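Side-chain contacts in molybdopterin-guanine dinucleotide biosynthesis protein A (MobA) (PDB 3NGW), which probably transfers a guanylyl group from GTP to molybdopterin in the biosynthesis of the molybdenum cofactor: residues L101-K106 against E164-F169; E172-F177 against E189-K194. One frame throughout, in Å; residues are numbered along the deposited sequence.

Overall arrangement
Helix 98-111 comes first along the chain and offers residues 101-106 to contact 1. The chain then runs through strands 115-119 and 129-130 and two more helices to the edge strand 158-162, and the loop that leaves this strand comes back over the helix with 164-169, closing contact 1. The same loop goes straight on into 172-177, which opens contact 2; that contact closes 12 residues later on the last turns of helix 182-194. The two contacts therefore follow in series, neither nested nor crossed, with centres about 17 Å apart. Within the loop they touch: L166 packs on F176, and R167 on L173.

Contact 1 (L101-K106 against E164-F169); sequences LEHLYK and EKLRKF
H103 and L166 bring helix 98-111 against the loop that follows strand 158-162, with the F169 ring beside that of H103. On the inner side the packing is apolar. CD2 of L166 meets the edge of the imidazole near its plane, 3.6 Å from CD2 of H103, and the same methyl lies 4.2 Å from CD2 of L104. Both leucines are buried and both also rest on P118 of strand 115-119, so the contact is seated on the sheet.

The ring centroids of H103 and F169 are 4.5 Å apart and the planes make 39°, an oblique pair. Exactly where the F169 ring sits on the face of H103 is doubtful, because the two rings are modelled too close. The histidine reaches this position because its CG is anti to the backbone N (chi1 -177°), which carries the ring out from the helix toward the loop. Its far nitrogen, NE2, is hydrogen-bonded to the hydroxyl of Y161, so the rotation of the ring is fixed from strand 158-162.

The outer side is looser. K168 is exposed, and its NZ stays 5.9 Å from ND1 of H103, with no bond between them. Farther along, R167 and E164 form a salt bridge within the loop, modelled rather short and lying away from the helix. The arrangement is a helix flanking the sheet of a MobA-like NTP transferase domain of the GT-A clan, overlaid by the loop leaving an edge strand.

Contact 2 (E172-F177 against E189-K194); sequences ELISFF and EEICSK
This is a small, wholly apolar contact between a loop and a helix, in which I191 of the C-terminal helix 182-194 meets both I174 and F177 of the loop that leads into that helix. I174 and I191 reach toward each other tip to tip, their CD1 methyls 3.5 Å apart; CG2 of I191 adds a more distant touch, 4.1 Å from CD1 of I174.

The same CD1 of I191 stands over the face of the F177 ring. It lies 4.0 Å from the ring centroid and only 4° off the normal, a CH-pi contact centred on the ring. One methyl serves two partners, the end of an isoleucine and the face of a phenylalanine. I191 can extend this far because its chain is stretched at the second torsion (chi2 175°), while with chi1 near 180° (173°) the F177 ring swings out beside its carbonyl carbon, toward the helix.

The motif is a 3-10 turn, 174-176, packed against the α-helix that ends the modelled fold of this probable MobA-like nucleotidyltransferase. The turn is pinned from its other side by S175, whose OG is hydrogen-bonded to both D170 OD1 and K97 N. F95 lies against both I174 and I191, widening the apolar patch.

On the helix, S193 OG gives a 2.8 Å hydrogen bond to the carbonyl O of E189 one turn back, approaching from above the carbonyl plane. C192 forms a disulfide with C24, and E189 OE2 accepts a hydrogen bond from C24 N, so the helix is tied to the turn of the short hairpin 22-23/26-27. The F177 side chain is about 4 Å at its nearest from that of D184, seen to bind calcium in a crystal of this protein, though none is bound to it in this chain.

Contact 1 (L101-K106 against E164-F169)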
loop_
_atom_site.group_PDB
_atom_site.type_symbol
_atom_site.label_atom_id
_atom_site.label_comp_id
_atom_site.label_asym_id
_atom_site.label_seq_id
_atom_site.Cartn_x
_atom_site.Cartn_y
_atom_site.Cartn_z
ATOM N N LEU A 101 3.005 -3.723 10.165
ATOM C CA LEU A 101 2.706 -4.623 9.053
ATOM C C LEU A 101 2.777 -6.077 9.478
ATOM O O LEU A 101 1.877 -6.867 9.186
ATOM C CB LEU A 101 3.671 -4.376 7.888
ATOM C CG LEU A 101 3.310 -3.202 6.966
ATOM C CD1 LEU A 101 4.437 -2.938 5.990
ATOM C CD2 LEU A 101 2.024 -3.527 6.216
ATOM N N GLU A 102 3.856 -6.429 10.164
ATOM C CA GLU A 102 4.046 -7.793 10.631
ATOM C C GLU A 102 2.808 -8.225 11.426
ATOM O O GLU A 102 2.274 -9.316 11.231
ATOM C CB GLU A 102 5.304 -7.871 11.503
ATOM C CG GLU A 102 6.086 -9.161 11.331
ATOM C CD GLU A 102 7.390 -8.974 10.568
ATOM O OE1 GLU A 102 7.783 -9.909 9.829
ATOM O OE2 GLU A 102 8.032 -7.906 10.721
ATOM N N HIS A 103 2.340 -7.355 12.313
ATOM C CA HIS A 103 1.164 -7.667 13.113
ATOM C C HIS A 103 -0.059 -7.899 12.221
ATOM O O HIS A 103 -0.738 -8.918 12.344
ATOM C CB HIS A 103 0.885 -6.533 14.098
ATOM C CG HIS A 103 -0.269 -6.798 15.014
ATOM N ND1 HIS A 103 -0.283 -7.843 15.915
ATOM C CD2 HIS A 103 -1.455 -6.160 15.160
ATOM C CE1 HIS A 103 -1.427 -7.837 16.574
ATOM N NE2 HIS A 103 -2.157 -6.826 16.135
ATOM N N LEU A 104 -0.330 -6.955 11.319
ATOM C CA LEU A 104 -1.471 -7.064 10.417
ATOM C C LEU A 104 -1.492 -8.379 9.641
ATOM O O LEU A 104 -2.540 -9.017 9.527
ATOM C CB LEU A 104 -1.491 -5.880 9.440
ATOM C CG LEU A 104 -1.817 -4.517 10.064
ATOM C CD1 LEU A 104 -1.787 -3.421 9.009
ATOM C CD2 LEU A 104 -3.200 -4.588 10.723
ATOM N N TYR A 105 -0.337 -8.783 9.116
ATOM C CA TYR A 105 -0.225 -10.019 8.343
ATOM C C TYR A 105 -0.541 -11.243 9.186
ATOM O O TYR A 105 -1.363 -12.084 8.810
ATOM C CB TYR A 105 1.184 -10.175 7.780
ATOM C CG TYR A 105 1.284 -11.253 6.733
ATOM C CD1 TYR A 105 0.710 -11.078 5.480
ATOM C CD2 TYR A 105 1.946 -12.453 6.995
ATOM C CE1 TYR A 105 0.790 -12.068 4.507
ATOM C CE2 TYR A 105 2.035 -13.458 6.026
ATOM C CZ TYR A 105 1.453 -13.257 4.782
ATOM O OH TYR A 105 1.522 -14.229 3.806
ATOM N N LYS A 106 0.126 -11.340 10.329
ATOM C CA LYS A 106 -0.064 -12.462 11.241
ATOM C C LYS A 106 -1.527 -12.547 11.657
ATOM O O LYS A 106 -2.157 -13.595 11.527
ATOM C CB LYS A 106 0.826 -12.280 12.476
ATOM C CG LYS A 106 0.875 -13.486 13.392
ATOM C CD LYS A 106 1.634 -13.171 14.677
ATOM C CE LYS A 106 0.860 -12.180 15.554
ATOM N NZ LYS A 106 1.539 -11.920 16.862
ATOM N N GLU A 164 -6.534 1.483 17.379
ATOM C CA GLU A 164 -6.003 1.615 18.730
ATOM C C GLU A 164 -5.177 0.402 19.148
ATOM O O GLU A 164 -4.228 0.529 19.916
ATOM C CB GLU A 164 -7.139 1.837 19.729
ATOM C CG GLU A 164 -7.772 3.219 19.647
ATOM C CD GLU A 164 -6.871 4.319 20.201
ATOM O OE1 GLU A 164 -5.715 4.435 19.747
ATOM O OE2 GLU A 164 -7.321 5.071 21.094
ATOM N N LYS A 165 -5.533 -0.771 18.638
ATOM C CA LYS A 165 -4.807 -1.986 18.969
ATOM C C LYS A 165 -3.430 -2.003 18.320
ATOM O O LYS A 165 -2.647 -2.924 18.541
ATOM C CB LYS A 165 -5.609 -3.212 18.525
ATOM C CG LYS A 165 -6.785 -3.535 19.433
ATOM C CD LYS A 165 -7.622 -4.688 18.893
ATOM C CE LYS A 165 -8.417 -5.386 20.006
ATOM N NZ LYS A 165 -9.247 -4.469 20.855
ATOM N N LEU A 166 -3.129 -0.977 17.531
ATOM C CA LEU A 166 -1.843 -0.898 16.842
ATOM C C LEU A 166 -0.859 0.078 17.477
ATOM O O LEU A 166 0.310 0.113 17.094
ATOM C CB LEU A 166 -2.060 -0.512 15.374
ATOM C CG LEU A 166 -2.913 -1.461 14.528
ATOM C CD1 LEU A 166 -3.237 -0.799 13.198
ATOM C CD2 LEU A 166 -2.174 -2.777 14.318
ATOM N N ARG A 167 -1.322 0.866 18.442
ATOM C CA ARG A 167 -0.447 1.843 19.096
ATOM C C ARG A 167 0.720 1.206 19.853
ATOM O O ARG A 167 1.738 1.859 20.108
ATOM C CB ARG A 167 -1.251 2.741 20.042
ATOM C CG ARG A 167 -2.097 3.794 19.340
ATOM C CD ARG A 167 -2.762 4.723 20.342
ATOM N NE ARG A 167 -3.557 5.779 19.707
ATOM C CZ ARG A 167 -3.049 6.814 19.042
ATOM N NH1 ARG A 167 -1.736 6.948 18.913
ATOM N NH2 ARG A 167 -3.858 7.725 18.514
ATOM N N LYS A 168 0.572 -0.065 20.212
ATOM C CA LYS A 168 1.630 -0.777 20.920
ATOM C C LYS A 168 2.816 -1.006 19.982
ATOM O O LYS A 168 3.927 -1.301 20.425
ATOM C CB LYS A 168 1.106 -2.118 21.453
ATOM C CG LYS A 168 0.343 -2.940 20.423
ATOM C CD LYS A 168 -0.170 -4.261 20.987
ATOM C CE LYS A 168 0.972 -5.197 21.358
ATOM N NZ LYS A 168 0.500 -6.582 21.672
ATOM N N PHE A 169 2.574 -0.852 18.685
ATOM C CA PHE A 169 3.611 -1.040 17.681
ATOM C C PHE A 169 3.987 0.304 17.093
ATOM O O PHE A 169 5.083 0.469 16.566
ATOM C CB PHE A 169 3.102 -1.946 16.565
ATOM C CG PHE A 169 2.628 -3.287 17.039
ATOM C CD1 PHE A 169 3.523 -4.203 17.591
ATOM C CD2 PHE A 169 1.288 -3.647 16.914
ATOM C CE1 PHE A 169 3.090 -5.464 18.008
ATOM C CE2 PHE A 169 0.843 -4.902 17.327
ATOM C CZ PHE A 169 1.746 -5.815 17.875
#

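Contact 2 (E172-F177 against E189-K194)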
loop_
_atom_site.group_PDB
_atom_site.type_symbol
_atom_site.label_atom_id
_atom_site.label_comp_id
_atom_site.label_asym_id
_atom_site.label_seq_id
_atom_site.Cartn_x
_atom_site.Cartn_y
_atom_site.Cartn_z
ATOM N N GLU A 172 2.466 6.989 17.870
ATOM C CA GLU A 172 1.683 8.065 17.273
ATOM C C GLU A 172 0.956 7.655 15.993
ATOM O O GLU A 172 0.398 8.502 15.290
ATOM C CB GLU A 172 2.596 9.254 16.984
ATOM C CG GLU A 172 3.444 9.675 18.172
ATOM C CD GLU A 172 4.632 10.540 17.774
ATOM O OE1 GLU A 172 5.407 10.935 18.674
ATOM O OE2 GLU A 172 4.799 10.823 16.565
ATOM N N LEU A 173 0.953 6.360 15.699
ATOM C CA LEU A 173 0.296 5.853 14.503
ATOM C C LEU A 173 0.779 6.605 13.265
ATOM O O LEU A 173 0.008 6.863 12.339
ATOM C CB LEU A 173 -1.221 5.990 14.636
ATOM C CG LEU A 173 -1.847 5.297 15.846
ATOM C CD1 LEU A 173 -3.340 5.515 15.821
ATOM C CD2 LEU A 173 -1.520 3.807 15.825
ATOM N N ILE A 174 2.063 6.950 13.260
ATOM C CA ILE A 174 2.677 7.672 12.155
ATOM C C ILE A 174 2.625 6.835 10.875
ATOM O O ILE A 174 2.756 7.362 9.774
ATOM C CB ILE A 174 4.148 8.054 12.509
ATOM C CG1 ILE A 174 4.687 9.065 11.502
ATOM C CG2 ILE A 174 5.017 6.808 12.562
ATOM C CD1 ILE A 174 3.931 10.380 11.508
ATOM N N SER A 175 2.407 5.532 11.026
ATOM C CA SER A 175 2.331 4.633 9.880
ATOM C C SER A 175 1.191 5.009 8.925
ATOM O O SER A 175 1.226 4.669 7.742
ATOM C CB SER A 175 2.126 3.185 10.357
ATOM O OG SER A 175 3.204 2.719 11.141
ATOM N N PHE A 176 0.195 5.720 9.452
ATOM C CA PHE A 176 -0.990 6.122 8.689
ATOM C C PHE A 176 -0.913 7.494 8.032
ATOM O O PHE A 176 -1.836 7.917 7.339
ATOM C CB PHE A 176 -2.213 6.043 9.606
ATOM C CG PHE A 176 -2.559 4.643 10.010
ATOM C CD1 PHE A 176 -3.291 3.824 9.155
ATOM C CD2 PHE A 176 -2.086 4.110 11.202
ATOM C CE1 PHE A 176 -3.551 2.487 9.476
ATOM C CE2 PHE A 176 -2.336 2.777 11.536
ATOM C CZ PHE A 176 -3.070 1.961 10.666
ATOM N N PHE A 177 0.195 8.186 8.247
ATOM C CA PHE A 177 0.391 9.502 7.673
ATOM C C PHE A 177 0.543 9.400 6.158
ATOM O O PHE A 177 1.421 8.703 5.651
ATOM C CB PHE A 177 1.623 10.143 8.312
ATOM C CG PHE A 177 2.031 11.436 7.684
ATOM C CD1 PHE A 177 3.042 11.473 6.737
ATOM C CD2 PHE A 177 1.393 12.617 8.025
ATOM C CE1 PHE A 177 3.410 12.671 6.139
ATOM C CE2 PHE A 177 1.758 13.814 7.432
ATOM C CZ PHE A 177 2.766 13.842 6.489
ATOM N N GLU A 189 8.266 16.616 5.931
ATOM C CA GLU A 189 9.631 17.080 6.124
ATOM C C GLU A 189 9.961 17.216 7.599
ATOM O O GLU A 189 11.006 16.752 8.035
ATOM C CB GLU A 189 9.847 18.432 5.445
ATOM C CG GLU A 189 10.469 18.364 4.064
ATOM C CD GLU A 189 11.842 17.706 4.068
ATOM O OE1 GLU A 189 12.685 18.058 4.922
ATOM O OE2 GLU A 189 12.084 16.845 3.200
ATOM N N GLU A 190 9.077 17.846 8.369
ATOM C CA GLU A 190 9.321 18.033 9.799
ATOM C C GLU A 190 9.463 16.691 10.506
ATOM O O GLU A 190 10.295 16.533 11.395
ATOM C CB GLU A 190 8.175 18.818 10.449
ATOM C CG GLU A 190 7.667 20.016 9.651
ATOM C CD GLU A 190 6.530 20.772 10.358
ATOM O OE1 GLU A 190 5.672 20.118 11.002
ATOM O OE2 GLU A 190 6.488 22.022 10.249
ATOM N N ILE A 191 8.640 15.729 10.106
ATOM C CA ILE A 191 8.661 14.400 10.700
ATOM C C ILE A 191 9.973 13.672 10.415
ATOM O O ILE A 191 10.623 13.187 11.341
ATOM C CB ILE A 191 7.472 13.546 10.184
ATOM C CG1 ILE A 191 6.157 14.157 10.675
ATOM C CG2 ILE A 191 7.598 12.111 10.661
ATOM C CD1 ILE A 191 4.925 13.484 10.128
ATOM N N CYS A 192 10.366 13.593 9.145
ATOM C CA CYS A 192 11.609 12.911 8.798
ATOM C C CYS A 192 12.814 13.663 9.354
ATOM O O CYS A 192 13.902 13.103 9.447
ATOM C CB CYS A 192 11.749 12.748 7.277
ATOM S SG CYS A 192 12.110 14.274 6.349
ATOM N N SER A 193 12.618 14.926 9.725
ATOM C CA SER A 193 13.704 15.730 10.282
ATOM C C SER A 193 13.960 15.363 11.735
ATOM O O SER A 193 15.105 15.169 12.145
ATOM C CB SER A 193 13.380 17.221 10.193
ATOM O OG SER A 193 13.496 17.690 8.861
ATOM N N LYS A 194 12.889 15.272 12.514
ATOM C CA LYS A 194 13.012 14.924 13.922
ATOM C C LYS A 194 13.469 13.476 14.099
ATOM O O LYS A 194 13.970 13.108 15.160
ATOM C CB LYS A 194 11.679 15.157 14.647
ATOM C CG LYS A 194 11.696 14.790 16.128
ATOM C CD LYS A 194 10.545 15.441 16.884
ATOM C CE LYS A 194 10.698 16.962 16.910
ATOM N NZ LYS A 194 9.607 17.641 17.669
#